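Local coordinates for alcohol dehydrogenase (Aeropyrum pernix, PDB 1H2B), which probably oxidises alcohols to aldehydes or ketones with NAD(+) as a zinc-dependent member of the medium-chain alcohol dehydrogenases, at residues 35-39 and 139-143; 189-195 and 212-218; 203-207 and 227-233. All coordinates share one frame; numbering follows the deposited sequence.

Contact 1 (35-39 and 139-143)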
loop_
_atom_site.group_PDB
_atom_site.type_symbol
_atom_site.label_atom_id
_atom_site.label_comp_id
_atom_site.label_asym_id
_atom_site.label_seq_id
_atom_site.Cartn_x
_atom_site.Cartn_y
_atom_site.Cartn_z
ATOM N N TYR B 35 6.838 -22.010 41.806
ATOM C CA TYR B 35 5.679 -21.445 41.116
ATOM C C TYR B 35 6.000 -20.014 40.693
ATOM O O TYR B 35 6.727 -19.284 41.388
ATOM C CB TYR B 35 4.495 -21.492 42.088
ATOM C CG TYR B 35 3.198 -20.935 41.588
ATOM C CD1 TYR B 35 2.387 -21.710 40.783
ATOM C CD2 TYR B 35 2.776 -19.669 41.965
ATOM C CE1 TYR B 35 1.165 -21.233 40.341
ATOM C CE2 TYR B 35 1.553 -19.174 41.533
ATOM C CZ TYR B 35 0.756 -19.988 40.725
ATOM O OH TYR B 35 -0.475 -19.557 40.247
ATOM N N PRO B 36 5.533 -19.584 39.513
ATOM C CA PRO B 36 5.883 -18.234 39.038
ATOM C C PRO B 36 5.402 -17.086 39.924
ATOM O O PRO B 36 4.379 -17.228 40.601
ATOM C CB PRO B 36 5.183 -18.138 37.629
ATOM C CG PRO B 36 4.865 -19.560 37.263
ATOM C CD PRO B 36 4.656 -20.324 38.578
ATOM N N ARG B 37 6.131 -15.972 39.915
ATOM C CA ARG B 37 5.746 -14.826 40.757
ATOM C C ARG B 37 4.850 -13.892 39.968
ATOM O O ARG B 37 5.283 -13.307 38.984
ATOM C CB ARG B 37 6.956 -14.038 41.195
ATOM C CG ARG B 37 7.834 -14.840 42.133
ATOM C CD ARG B 37 8.758 -13.987 42.983
ATOM N NE ARG B 37 9.680 -13.153 42.230
ATOM C CZ ARG B 37 10.866 -13.546 41.778
ATOM N NH1 ARG B 37 11.298 -14.794 41.943
ATOM N NH2 ARG B 37 11.651 -12.679 41.166
ATOM N N LEU B 38 3.629 -13.709 40.465
ATOM C CA LEU B 38 2.694 -12.718 39.924
ATOM C C LEU B 38 3.122 -11.316 40.409
ATOM O O LEU B 38 3.005 -11.003 41.603
ATOM C CB LEU B 38 1.288 -13.078 40.417
ATOM C CG LEU B 38 0.086 -12.417 39.777
ATOM C CD1 LEU B 38 -0.118 -13.063 38.405
ATOM C CD2 LEU B 38 -1.165 -12.634 40.691
ATOM N N GLU B 39 3.679 -10.505 39.525
ATOM C CA GLU B 39 4.231 -9.191 39.886
ATOM C C GLU B 39 4.436 -8.316 38.663
ATOM O O GLU B 39 4.764 -8.811 37.561
ATOM C CB GLU B 39 5.595 -9.332 40.599
ATOM C CG GLU B 39 6.674 -10.019 39.752
ATOM C CD GLU B 39 7.319 -9.098 38.689
ATOM O OE1 GLU B 39 7.109 -7.854 38.749
ATOM O OE2 GLU B 39 8.069 -9.597 37.798
ATOM N N GLU B 139 4.440 -26.646 34.370
ATOM C CA GLU B 139 3.033 -26.725 34.740
ATOM C C GLU B 139 2.358 -25.341 34.672
ATOM O O GLU B 139 1.170 -25.241 34.285
ATOM C CB GLU B 139 2.919 -27.315 36.164
ATOM C CG GLU B 139 1.492 -27.627 36.592
ATOM C CD GLU B 139 1.350 -28.221 37.997
ATOM O OE1 GLU B 139 2.364 -28.347 38.734
ATOM O OE2 GLU B 139 0.195 -28.555 38.374
ATOM N N PHE B 140 3.099 -24.307 35.043
ATOM C CA PHE B 140 2.563 -22.940 35.083
ATOM C C PHE B 140 3.538 -21.988 34.459
ATOM O O PHE B 140 4.773 -22.214 34.479
ATOM C CB PHE B 140 2.298 -22.450 36.526
ATOM C CG PHE B 140 1.272 -23.276 37.277
ATOM C CD1 PHE B 140 1.677 -24.303 38.141
ATOM C CD2 PHE B 140 -0.066 -23.039 37.101
ATOM C CE1 PHE B 140 0.746 -25.070 38.810
ATOM C CE2 PHE B 140 -1.026 -23.796 37.781
ATOM C CZ PHE B 140 -0.614 -24.811 38.641
ATOM N N MET B 141 3.010 -20.879 33.953
ATOM C CA MET B 141 3.866 -19.858 33.360
ATOM C C MET B 141 3.235 -18.497 33.557
ATOM O O MET B 141 2.040 -18.347 33.388
ATOM C CB MET B 141 4.015 -20.114 31.835
ATOM C CG MET B 141 5.067 -19.215 31.222
ATOM S SD MET B 141 5.009 -19.286 29.367
ATOM C CE MET B 141 3.919 -17.838 29.108
ATOM N N ARG B 142 4.058 -17.523 33.944
ATOM C CA ARG B 142 3.628 -16.133 34.013
ATOM C C ARG B 142 3.760 -15.399 32.682
ATOM O O ARG B 142 4.682 -15.671 31.854
ATOM C CB ARG B 142 4.311 -15.401 35.177
ATOM C CG ARG B 142 5.803 -15.150 35.030
ATOM C CD ARG B 142 6.422 -14.482 36.248
ATOM N NE ARG B 142 7.748 -13.971 35.937
ATOM C CZ ARG B 142 8.369 -13.046 36.674
ATOM N NH1 ARG B 142 7.801 -12.569 37.790
ATOM N NH2 ARG B 142 9.589 -12.610 36.331
ATOM N N THR B 143 2.829 -14.461 32.477
ATOM C CA THR B 143 2.822 -13.673 31.257
ATOM C C THR B 143 2.093 -12.370 31.530
ATOM O O THR B 143 1.727 -12.135 32.683
ATOM C CB THR B 143 2.209 -14.507 30.096
ATOM O OG1 THR B 143 2.352 -13.752 28.894
ATOM C CG2 THR B 143 0.710 -14.737 30.270
#
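One face of the Phe-140 ring receives the edge of Tyr-35: the tyrosine's CE1 stands 3.7 Å from CG of Phe-140, toward the rim, with the two planes 69° apart in a T-shaped pair. Pro-36, next in sequence, lays its CD over a face of the tyrosine ring. This is the GroES-like domain, where the loop after strand 29-32 runs past strand 140-143. With chi1 of Tyr-35 at 179°, the ring extends away from its own backbone N to reach Phe-140, and its hydroxyl is hydrogen-bonded to Glu-87. Pro-36 then fills the step between Phe-140 and Arg-142, its CD 3.8 Å from CB of Phe-140 and its CB touching CB of Arg-142. On the other side of the strand, Met-141 turns inward, away from the loop. Arg-142 runs out straight from CG to NE beside the loop, and Phe-42 adds a cation-pi contact. At the edge of its guanidinium, NH1 of Arg-142 makes a nearly straight bond to O of Arg-37 at 2.9 Å, close to the guanidinium plane and on a lone pair of that O. NH1 of Arg-142 also forms a salt bridge with OE2 of Glu-39, 3.0 Å away, bent to 120° and therefore weak as a hydrogen bond.

Contact 2 (189-195 and 212-218). With NAJ (nicotinamide-adenine-dinucleotide (acidic form)), chain I.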
loop_
_atom_site.group_PDB
_atom_site.type_symbol
_atom_site.label_atom_id
_atom_site.label_comp_id
_atom_site.label_asym_id
_atom_site.label_seq_id
_atom_site.Cartn_x
_atom_site.Cartn_y
_atom_site.Cartn_z
ATOM N N TYR B 189 3.062 -17.638 -9.037
ATOM C CA TYR B 189 3.514 -18.822 -8.325
ATOM C C TYR B 189 4.186 -18.408 -7.031
ATOM O O TYR B 189 4.920 -17.434 -6.959
ATOM C CB TYR B 189 4.609 -19.550 -9.104
ATOM C CG TYR B 189 4.149 -20.165 -10.417
ATOM C CD1 TYR B 189 4.216 -19.427 -11.609
ATOM C CD2 TYR B 189 3.659 -21.465 -10.434
ATOM C CE1 TYR B 189 3.800 -20.003 -12.793
ATOM C CE2 TYR B 189 3.226 -22.044 -11.611
ATOM C CZ TYR B 189 3.311 -21.306 -12.772
ATOM O OH TYR B 189 2.889 -21.913 -13.979
ATOM N N VAL B 190 3.942 -19.208 -6.015
ATOM C CA VAL B 190 4.639 -19.045 -4.719
ATOM C C VAL B 190 5.301 -20.372 -4.384
ATOM O O VAL B 190 4.656 -21.406 -4.418
ATOM C CB VAL B 190 3.703 -18.521 -3.607
ATOM C CG1 VAL B 190 2.435 -19.367 -3.426
ATOM C CG2 VAL B 190 4.454 -18.391 -2.270
ATOM N N ALA B 191 6.600 -20.327 -4.080
ATOM C CA ALA B 191 7.313 -21.517 -3.570
ATOM C C ALA B 191 7.357 -21.412 -2.059
ATOM O O ALA B 191 7.855 -20.417 -1.500
ATOM C CB ALA B 191 8.728 -21.558 -4.074
ATOM N N ILE B 192 6.810 -22.418 -1.390
ATOM C CA ILE B 192 6.840 -22.464 0.071
ATOM C C ILE B 192 7.858 -23.547 0.380
ATOM O O ILE B 192 7.678 -24.709 -0.023
ATOM C CB ILE B 192 5.378 -22.699 0.663
ATOM C CG1 ILE B 192 5.373 -22.663 2.194
ATOM C CG2 ILE B 192 4.672 -23.963 0.065
ATOM C CD1 ILE B 192 6.010 -23.864 2.857
ATOM N N VAL B 193 8.961 -23.164 1.007
ATOM C CA VAL B 193 10.092 -24.074 1.135
ATOM C C VAL B 193 10.201 -24.517 2.580
ATOM O O VAL B 193 10.455 -23.685 3.466
ATOM C CB VAL B 193 11.387 -23.343 0.710
ATOM C CG1 VAL B 193 12.605 -24.264 0.916
ATOM C CG2 VAL B 193 11.264 -22.842 -0.725
ATOM N N GLY B 194 10.011 -25.838 2.820
ATOM C CA GLY B 194 10.022 -26.377 4.158
ATOM C C GLY B 194 8.625 -26.585 4.660
ATOM O O GLY B 194 8.005 -25.616 5.094
ATOM N N VAL B 195 8.134 -27.825 4.555
ATOM C CA VAL B 195 6.771 -28.157 4.977
ATOM C C VAL B 195 6.846 -28.696 6.398
ATOM O O VAL B 195 6.461 -29.843 6.681
ATOM C CB VAL B 195 6.078 -29.139 3.989
ATOM C CG1 VAL B 195 4.570 -29.342 4.380
ATOM C CG2 VAL B 195 6.178 -28.635 2.561
ATOM N N ALA B 212 -2.681 -17.672 -5.524
ATOM C CA ALA B 212 -1.500 -18.119 -6.212
ATOM C C ALA B 212 -1.420 -19.625 -6.349
ATOM O O ALA B 212 -2.066 -20.359 -5.577
ATOM C CB ALA B 212 -0.258 -17.608 -5.498
ATOM N N THR B 213 -0.658 -20.049 -7.352
ATOM C CA THR B 213 -0.303 -21.470 -7.546
ATOM C C THR B 213 0.808 -21.789 -6.543
ATOM O O THR B 213 1.850 -21.131 -6.572
ATOM C CB THR B 213 0.167 -21.691 -8.983
ATOM O OG1 THR B 213 -0.949 -21.417 -9.866
ATOM C CG2 THR B 213 0.497 -23.143 -9.216
ATOM N N VAL B 214 0.586 -22.815 -5.725
ATOM C CA VAL B 214 1.464 -23.109 -4.589
ATOM C C VAL B 214 2.384 -24.279 -4.933
ATOM O O VAL B 214 1.916 -25.387 -5.250
ATOM C CB VAL B 214 0.650 -23.443 -3.350
ATOM C CG1 VAL B 214 1.583 -23.823 -2.200
ATOM C CG2 VAL B 214 -0.225 -22.233 -2.974
ATOM N N ILE B 215 3.696 -24.045 -4.902
ATOM C CA ILE B 215 4.694 -25.118 -5.126
ATOM C C ILE B 215 5.385 -25.355 -3.761
ATOM O O ILE B 215 6.013 -24.408 -3.212
ATOM C CB ILE B 215 5.756 -24.696 -6.159
ATOM C CG1 ILE B 215 5.092 -24.300 -7.513
ATOM C CG2 ILE B 215 6.800 -25.839 -6.357
ATOM C CD1 ILE B 215 6.048 -23.593 -8.469
ATOM N N ALA B 216 5.264 -26.550 -3.184
ATOM C CA ALA B 216 5.848 -26.788 -1.838
ATOM C C ALA B 216 7.097 -27.633 -2.009
ATOM O O ALA B 216 7.073 -28.648 -2.764
ATOM C CB ALA B 216 4.874 -27.506 -0.920
ATOM N N LEU B 217 8.169 -27.263 -1.295
ATOM C CA LEU B 217 9.443 -27.995 -1.349
ATOM C C LEU B 217 9.764 -28.601 -0.009
ATOM O O LEU B 217 9.589 -27.973 1.039
ATOM C CB LEU B 217 10.579 -27.011 -1.680
ATOM C CG LEU B 217 10.782 -26.780 -3.192
ATOM C CD1 LEU B 217 9.575 -26.144 -3.829
ATOM C CD2 LEU B 217 11.995 -25.879 -3.449
ATOM N N ASP B 218 10.244 -29.849 -0.038
ATOM C CA ASP B 218 10.801 -30.460 1.175
ATOM C C ASP B 218 11.717 -31.556 0.736
ATOM O O ASP B 218 11.941 -31.730 -0.441
ATOM C CB ASP B 218 9.687 -30.971 2.102
ATOM C CG ASP B 218 10.092 -30.958 3.542
ATOM O OD1 ASP B 218 9.608 -30.111 4.334
ATOM O OD2 ASP B 218 10.974 -31.761 3.991
HETATM P PA NAJ I . 10.822 -27.767 11.295
HETATM O O1A NAJ I . 12.042 -28.533 11.727
HETATM O O2A NAJ I . 9.433 -28.237 11.760
HETATM O O5B NAJ I . 10.654 -27.749 9.708
HETATM C C5B NAJ I . 11.772 -27.610 8.819
HETATM C C4B NAJ I . 11.309 -28.277 7.535
HETATM O O4B NAJ I . 12.306 -27.989 6.534
HETATM C C3B NAJ I . 11.134 -29.791 7.653
HETATM O O3B NAJ I . 9.876 -30.226 7.112
HETATM C C2B NAJ I . 12.338 -30.240 6.836
HETATM O O2B NAJ I . 12.205 -31.555 6.275
HETATM C C1B NAJ I . 12.472 -29.163 5.751
HETATM N N9A NAJ I . 13.786 -29.087 5.113
HETATM C C8A NAJ I . 15.065 -29.340 5.630
HETATM N N7A NAJ I . 15.993 -29.100 4.664
HETATM C C5A NAJ I . 15.326 -28.708 3.540
HETATM C C6A NAJ I . 15.731 -28.346 2.279
HETATM N N6A NAJ I . 17.014 -28.361 1.892
HETATM N N1A NAJ I . 14.783 -27.930 1.381
HETATM C C2A NAJ I . 13.432 -27.934 1.679
HETATM N N3A NAJ I . 13.042 -28.318 2.915
HETATM C C4A NAJ I . 13.977 -28.703 3.824
HETATM O O3 NAJ I . 11.085 -26.256 11.712
HETATM P PN NAJ I . 10.032 -25.128 12.185
HETATM O O1N NAJ I . 9.821 -25.207 13.625
HETATM O O2N NAJ I . 8.873 -25.128 11.271
HETATM O O5D NAJ I . 10.950 -23.826 11.981
HETATM C C5D NAJ I . 11.308 -23.464 10.649
HETATM C C4D NAJ I . 12.388 -22.395 10.696
HETATM O O4D NAJ I . 11.772 -21.166 11.118
HETATM C C3D NAJ I . 13.486 -22.662 11.724
HETATM O O3D NAJ I . 14.691 -22.021 11.266
HETATM C C2D NAJ I . 12.971 -21.933 12.973
HETATM O O2D NAJ I . 13.947 -21.601 13.920
HETATM C C1D NAJ I . 12.407 -20.682 12.277
HETATM N N1N NAJ I . 11.475 -19.832 13.018
HETATM C C2N NAJ I . 11.430 -18.522 12.641
HETATM C C3N NAJ I . 10.529 -17.664 13.247
HETATM C C7N NAJ I . 10.530 -16.218 12.872
HETATM O O7N NAJ I . 9.682 -15.450 13.577
HETATM N N7N NAJ I . 11.234 -15.675 11.875
HETATM C C4N NAJ I . 9.608 -18.109 14.252
HETATM C C5N NAJ I . 9.590 -19.517 14.462
HETATM C C6N NAJ I . 10.531 -20.345 13.880
#
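Asp-218 closes strand 213-218 with a carboxylate shared between Val-195 and the adenosine ribose of the dinucleotide, the arrangement of a Rossmann beta-alpha-beta unit. From CB, chi1 of -151° swings CG away from the aspartate's own backbone N, toward the turn that follows strand 189-193. Beyond CG the two oxygens divide the work. OD1 of Asp-218 takes the N-H of Val-195 at 2.7 Å on its anti lone pair and also accepts from O3B of the dinucleotide; OD2 of Asp-218 accepts from O2B of the dinucleotide at 2.6 Å and has a weak bond from the amide of Lys-220. The carboxylate is thus tied to the protein while it holds both ribose hydroxyls, as is characteristic of NAD-dependent relatives.

Behind this grip the two strands run parallel, 23° apart, joined by five backbone bonds that begin with Val-190 N to Thr-213 O and end with Gly-194 N to Leu-217 O. Side chains alternate between the faces. On one, CD2 of Tyr-189 meets CG2 of Thr-213 and CD1 of Ile-215, and Val-193 brings CG1 to the adenine. On the other, CG2 of Ile-192 lies between backbone N and carbonyl carbon, which sets it 3.7 Å from CB of Ala-216 and 3.8 Å from CG1 of Val-214; Val-195 also reaches Ala-216. Gly-194, first glycine of a GxGxxG sequence, has a positive phi of 100° and lets the ribose come close: its CA lies 3.7 Å from O4B of the dinucleotide.

Contact 3 (203-207 and 227-233)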
loop_
_atom_site.group_PDB
_atom_site.type_symbol
_atom_site.label_atom_id
_atom_site.label_comp_id
_atom_site.label_asym_id
_atom_site.label_seq_id
_atom_site.Cartn_x
_atom_site.Cartn_y
_atom_site.Cartn_z
ATOM N N VAL B 203 1.341 -23.572 3.921
ATOM C CA VAL B 203 0.685 -24.135 2.720
ATOM C C VAL B 203 -0.809 -23.856 2.775
ATOM O O VAL B 203 -1.386 -23.372 1.791
ATOM C CB VAL B 203 0.913 -25.677 2.591
ATOM C CG1 VAL B 203 -0.006 -26.294 1.463
ATOM C CG2 VAL B 203 2.382 -25.988 2.315
ATOM N N GLN B 204 -1.433 -24.147 3.919
ATOM C CA GLN B 204 -2.861 -23.907 4.083
ATOM C C GLN B 204 -3.205 -22.430 3.959
ATOM O O GLN B 204 -4.175 -22.050 3.320
ATOM C CB GLN B 204 -3.342 -24.391 5.454
ATOM C CG GLN B 204 -3.117 -25.864 5.689
ATOM C CD GLN B 204 -3.467 -26.243 7.106
ATOM O OE1 GLN B 204 -4.650 -26.144 7.508
ATOM N NE2 GLN B 204 -2.457 -26.607 7.898
ATOM N N LEU B 205 -2.406 -21.585 4.581
ATOM C CA LEU B 205 -2.702 -20.174 4.526
ATOM C C LEU B 205 -2.553 -19.570 3.135
ATOM O O LEU B 205 -3.311 -18.690 2.805
ATOM C CB LEU B 205 -1.812 -19.421 5.533
ATOM C CG LEU B 205 -2.091 -19.762 6.992
ATOM C CD1 LEU B 205 -1.068 -19.049 7.883
ATOM C CD2 LEU B 205 -3.478 -19.281 7.382
ATOM N N LEU B 206 -1.572 -20.028 2.361
ATOM C CA LEU B 206 -1.400 -19.547 0.985
ATOM C C LEU B 206 -2.669 -19.882 0.175
ATOM O O LEU B 206 -3.103 -19.079 -0.652
ATOM C CB LEU B 206 -0.143 -20.101 0.341
ATOM C CG LEU B 206 1.209 -19.542 0.872
ATOM C CD1 LEU B 206 2.373 -20.453 0.495
ATOM C CD2 LEU B 206 1.349 -18.099 0.271
ATOM N N LYS B 207 -3.281 -21.032 0.446
ATOM C CA LYS B 207 -4.527 -21.351 -0.275
ATOM C C LYS B 207 -5.761 -20.544 0.138
ATOM O O LYS B 207 -6.673 -20.329 -0.680
ATOM C CB LYS B 207 -4.830 -22.854 -0.135
ATOM C CG LYS B 207 -3.789 -23.773 -0.770
ATOM C CD LYS B 207 -3.633 -23.580 -2.280
ATOM C CE LYS B 207 -4.929 -23.897 -3.014
ATOM N NZ LYS B 207 -4.702 -23.995 -4.477
ATOM N N ALA B 227 2.012 -31.871 2.218
ATOM C CA ALA B 227 1.726 -30.685 1.426
ATOM C C ALA B 227 0.648 -30.917 0.372
ATOM O O ALA B 227 -0.219 -30.085 0.179
ATOM C CB ALA B 227 3.013 -30.144 0.760
ATOM N N GLU B 228 0.703 -32.060 -0.310
ATOM C CA GLU B 228 -0.376 -32.449 -1.241
ATOM C C GLU B 228 -1.777 -32.480 -0.590
ATOM O O GLU B 228 -2.738 -31.912 -1.141
ATOM C CB GLU B 228 -0.041 -33.806 -1.862
ATOM C CG GLU B 228 1.103 -33.760 -2.868
ATOM C CD GLU B 228 1.418 -35.105 -3.510
ATOM O OE1 GLU B 228 1.286 -36.155 -2.850
ATOM O OE2 GLU B 228 1.826 -35.105 -4.682
ATOM N N ARG B 229 -1.892 -33.112 0.571
ATOM C CA ARG B 229 -3.186 -33.156 1.265
ATOM C C ARG B 229 -3.658 -31.787 1.696
ATOM O O ARG B 229 -4.868 -31.552 1.824
ATOM C CB ARG B 229 -3.163 -34.076 2.487
ATOM C CG ARG B 229 -2.693 -35.472 2.237
ATOM C CD ARG B 229 -2.945 -36.388 3.423
ATOM N NE ARG B 229 -2.094 -36.118 4.590
ATOM C CZ ARG B 229 -0.854 -36.598 4.734
ATOM N NH1 ARG B 229 -0.316 -37.346 3.779
ATOM N NH2 ARG B 229 -0.160 -36.351 5.856
ATOM N N LEU B 230 -2.711 -30.874 1.935
ATOM C CA LEU B 230 -3.065 -29.546 2.414
ATOM C C LEU B 230 -3.293 -28.565 1.286
ATOM O O LEU B 230 -3.599 -27.393 1.530
ATOM C CB LEU B 230 -1.987 -29.034 3.388
ATOM C CG LEU B 230 -1.859 -29.835 4.678
ATOM C CD1 LEU B 230 -0.688 -29.332 5.499
ATOM C CD2 LEU B 230 -3.163 -29.790 5.512
ATOM N N GLY B 231 -3.150 -29.029 0.058
ATOM C CA GLY B 231 -3.583 -28.235 -1.072
ATOM C C GLY B 231 -2.505 -27.695 -1.990
ATOM O O GLY B 231 -2.825 -26.882 -2.861
ATOM N N ALA B 232 -1.243 -28.084 -1.801
ATOM C CA ALA B 232 -0.215 -27.603 -2.717
ATOM C C ALA B 232 -0.559 -28.048 -4.131
ATOM O O ALA B 232 -0.990 -29.208 -4.341
ATOM C CB ALA B 232 1.205 -28.138 -2.343
ATOM N N ASP B 233 -0.338 -27.167 -5.102
ATOM C CA ASP B 233 -0.608 -27.480 -6.492
ATOM C C ASP B 233 0.457 -28.398 -7.076
ATOM O O ASP B 233 0.180 -29.219 -7.968
ATOM C CB ASP B 233 -0.746 -26.190 -7.294
ATOM C CG ASP B 233 -1.913 -25.393 -6.823
ATOM O OD1 ASP B 233 -1.762 -24.360 -6.133
ATOM O OD2 ASP B 233 -3.083 -25.825 -7.025
HETATM O O HOH W 1 -3.784 -22.626 -6.362
HETATM O O HOH W 2 -4.709 -26.658 -4.783
#
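Helix 221-229 ends here in a Schellman motif: Gly-231, with phi 112°, turns the chain out of the helix, while Ala-232 N bonds to Ala-227 O and Gly-231 N to Glu-228 O, and this turn lies against helix 197-209. Val-203 points into it. Its CG1, carried away from its own backbone N by a chi1 of 170°, rests 3.8 Å from O of Leu-230 and 3.9 Å from CB of the same residue, and reaches as far as Ala-232; CG2 faces the methyl of Ala-227 more loosely.

Beside it, Leu-230 slants across Gln-204, CD2 of the leucine 3.9 Å from CD of the glutamine. That makes an apolar flank for an amide whose NE2 is hydrogen-bonded to O of Arg-328, so the polar end is satisfied beyond this contact. One helical turn on, Lys-207 bends at chi2 and chi3 and curls over the turn, its CD 3.4 Å from O of Gly-231. NZ of Lys-207 comes only to 3.4 Å from OD1 of Asp-233, a salt bridge weak as a hydrogen bond. A water bridges the pair: it accepts from NZ of Lys-207 at 2.7 Å and donates to both O of Gly-231 and OD2 of Asp-233. A second water lies close to NZ of Lys-207 and OD1 of Asp-233, its bonding doubtful. OD1 also accepts from the amide of Val-214, which anchors the carboxylate to the sheet.

The contact joins two successive helices of the Rossmann domain on the same face of its parallel sheet. Val-203 and Leu-206 pack on Ile-192 of strand 189-193, Ala-227 lies on Ala-216 of strand 213-218, and Leu-205 turns to helix 166-181.

How the contacts relate
From the N terminus, the chain first passes through 35-39 and returns at 139-143, so contact 1 closes a loop of about a hundred residues within the GroES-like part before either of the others opens. The Rossmann part follows, where contacts 2 and 3 cross: the order is 189-195, 203-207, 212-218, 227-233. Contact 2 joins two neighbouring strands, contact 3 joins helix 197-209 to the end of helix 221-229 and the turn after it, and the two touch, with Val-214 CG2 on Lys-207 CD. Contact 1 lies on the opposite side of the chain's centre, its centre about 40 Å from that of contact 2 and 38 Å from that of contact 3.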